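Local coordinates for protein pectate lyase II (PDB 2QY1) that probably cleaves pectate, the de-esterified form of pectin, by lyase chemistry, as a secreted member of the polysaccharide lyase 1 family, at residues 231-234 and 238-241. The protein carries 2 engineered substitutions. Numbering follows the deposited sequence.
Sequences INVR and IAKI. With PO4 (phosphate ion), chain C.
Strands 231-234 and 238-241 run roughly antiparallel, at 148°, with their axes 7.5 Å apart at closest approach, so that side chains rather than backbone bonds join them. The ends of Ile231 and Ile241 meet head-on: CD1 of Ile231 lies 3.9 Å from CG2 of Ile241, while CD1 of Ile241 meets both CG2 and CD1 of Ile231. In both isoleucines CG1 stands anti to the carbonyl carbon (chi1 -59° in Ile231), and each chain extends its CD1 methyl into the space between the strands.

Val233 divides its two methyls between successive residues opposite. CG2 packs on Ala239 CB at 3.8 Å, and CG1 lies beside Ile238 N at 4.1 Å. Neighbouring coils extend this apolar layer, Ile218 of strand 215-226 touching Ile231 and Trp264 and Leu266 of strand 263-267 touching Ile241.

Arg234 turns its CB away from the other strand, and the arginine chain kinks twice on its way to a phosphate ion probably taken from the crystallisation liquor. The ion sits at the guanidinium edge with its phosphorus in plane, gripped by two bonds: NH1 to O1 of the phosphate at 2.8 Å, and NH2 to O4, nearly straight at 176°. A hydrogen bond from NE to Ser258 OG further fixes the group's rotation.

Three residues that are neither helix nor strand connect the two strands, each of which pairs in parallel with strands of adjacent coils; two walls whose facing side chains here are apolar thus look at one another across a largely apolar interior, the hallmark of the parallel beta-helix of pectate lyases.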
ATOM      1  N   ILE A 231      -3.021   0.497  12.200  1.00 20.42           N
ATOM      2  CA  ILE A 231      -2.650   1.846  11.784  1.00 20.20           C
ATOM      3  C   ILE A 231      -1.685   2.419  12.818  1.00 20.19           C
ATOM      4  O   ILE A 231      -2.043   2.588  13.986  1.00 20.00           O
ATOM      5  CB  ILE A 231      -3.890   2.768  11.647  1.00 20.19           C
ATOM      6  CG1 ILE A 231      -4.874   2.202  10.616  1.00 20.00           C
ATOM      7  CG2 ILE A 231      -3.472   4.192  11.276  1.00 20.18           C
ATOM      8  CD1 ILE A 231      -6.309   2.679  10.797  1.00 19.75           C
ATOM      9  N   ASN A 232      -0.463   2.703  12.379  1.00 20.12           N
ATOM     10  CA  ASN A 232       0.571   3.240  13.256  1.00 20.15           C
ATOM     11  C   ASN A 232       1.009   4.622  12.776  1.00 20.22           C
ATOM     12  O   ASN A 232       1.781   4.740  11.823  1.00 20.10           O
ATOM     13  CB  ASN A 232       1.762   2.273  13.321  1.00 20.13           C
ATOM     14  CG  ASN A 232       2.687   2.546  14.497  1.00 20.10           C
ATOM     15  OD1 ASN A 232       2.437   3.430  15.318  1.00 20.19           O
ATOM     16  ND2 ASN A 232       3.765   1.777  14.583  1.00 19.80           N
ATOM     17  N   VAL A 233       0.498   5.660  13.436  1.00 20.28           N
ATOM     18  CA  VAL A 233       0.747   7.043  13.028  1.00 20.41           C
ATOM     19  C   VAL A 233       1.870   7.641  13.870  1.00 20.49           C
ATOM     20  O   VAL A 233       1.807   7.627  15.096  1.00 20.61           O
ATOM     21  CB  VAL A 233      -0.526   7.915  13.142  1.00 20.47           C
ATOM     22  CG1 VAL A 233      -0.327   9.235  12.422  1.00 20.57           C
ATOM     23  CG2 VAL A 233      -1.732   7.189  12.560  1.00 20.62           C
ATOM     24  N   ARG A 234       2.889   8.176  13.202  1.00 20.52           N
ATOM     25  CA  ARG A 234       4.136   8.565  13.861  1.00 20.48           C
ATOM     26  C   ARG A 234       4.705   9.868  13.305  1.00 20.48           C
ATOM     27  O   ARG A 234       4.277  10.341  12.250  1.00 20.60           O
ATOM     28  CB  ARG A 234       5.172   7.442  13.707  1.00 20.52           C
ATOM     29  CG  ARG A 234       4.843   6.168  14.480  1.00 20.36           C
ATOM     30  CD  ARG A 234       5.341   4.923  13.763  1.00 19.58           C
ATOM     31  NE  ARG A 234       6.786   4.750  13.893  1.00 19.90           N
ATOM     32  CZ  ARG A 234       7.425   3.590  13.755  1.00 20.03           C
ATOM     33  NH1 ARG A 234       6.755   2.474  13.492  1.00 19.29           N
ATOM     34  NH2 ARG A 234       8.744   3.543  13.896  1.00 20.11           N
ATOM     35  N   ILE A 238      -0.745  13.025  10.823  1.00 19.49           N
ATOM     36  CA  ILE A 238      -2.143  12.997  11.250  1.00 19.44           C
ATOM     37  C   ILE A 238      -2.944  12.130  10.281  1.00 19.37           C
ATOM     38  O   ILE A 238      -2.802  12.255   9.068  1.00 19.39           O
ATOM     39  CB  ILE A 238      -2.754  14.425  11.360  1.00 19.41           C
ATOM     40  CG1 ILE A 238      -1.949  15.283  12.348  1.00 19.28           C
ATOM     41  CG2 ILE A 238      -4.225  14.356  11.783  1.00 19.45           C
ATOM     42  CD1 ILE A 238      -2.291  16.774  12.333  1.00 19.68           C
ATOM     43  N   ALA A 239      -3.768  11.241  10.826  1.00 19.40           N
ATOM     44  CA  ALA A 239      -4.613  10.372  10.011  1.00 19.31           C
ATOM     45  C   ALA A 239      -6.089  10.568  10.338  1.00 19.40           C
ATOM     46  O   ALA A 239      -6.500  10.451  11.494  1.00 19.34           O
ATOM     47  CB  ALA A 239      -4.219   8.916  10.207  1.00 19.35           C
ATOM     48  N   LYS A 240      -6.880  10.886   9.317  1.00 19.47           N
ATOM     49  CA  LYS A 240      -8.330  10.864   9.446  1.00 19.60           C
ATOM     50  C   LYS A 240      -8.783   9.421   9.234  1.00 19.66           C
ATOM     51  O   LYS A 240      -8.744   8.905   8.115  1.00 19.74           O
ATOM     52  CB  LYS A 240      -8.994  11.812   8.440  1.00 19.49           C
ATOM     53  CG  LYS A 240     -10.506  11.899   8.589  1.00 19.45           C
ATOM     54  CD  LYS A 240     -11.115  12.918   7.636  1.00 19.75           C
ATOM     55  CE  LYS A 240     -12.614  13.058   7.866  1.00 20.22           C
ATOM     56  NZ  LYS A 240     -12.943  13.711   9.167  1.00 21.17           N
ATOM     57  N   ILE A 241      -9.191   8.776  10.324  1.00 19.71           N
ATOM     58  CA  ILE A 241      -9.569   7.364  10.312  1.00 19.71           C
ATOM     59  C   ILE A 241     -11.088   7.251  10.428  1.00 19.79           C
ATOM     60  O   ILE A 241     -11.660   7.483  11.495  1.00 19.48           O
ATOM     61  CB  ILE A 241      -8.851   6.577  11.442  1.00 19.66           C
ATOM     62  CG1 ILE A 241      -7.329   6.745  11.324  1.00 19.72           C
ATOM     63  CG2 ILE A 241      -9.248   5.096  11.417  1.00 19.83           C
ATOM     64  CD1 ILE A 241      -6.535   6.208  12.509  1.00 19.67           C
TER
HETATM   65  P   PO4 C   2       9.291  -0.247  13.964  1.00 34.82           P
HETATM   66  O1  PO4 C   2       7.795  -0.097  13.823  1.00 33.48           O
HETATM   67  O2  PO4 C   2       9.792  -1.302  13.004  1.00 34.46           O
HETATM   68  O3  PO4 C   2       9.613  -0.677  15.380  1.00 34.72           O
HETATM   69  O4  PO4 C   2       9.972   1.070  13.664  1.00 33.36           O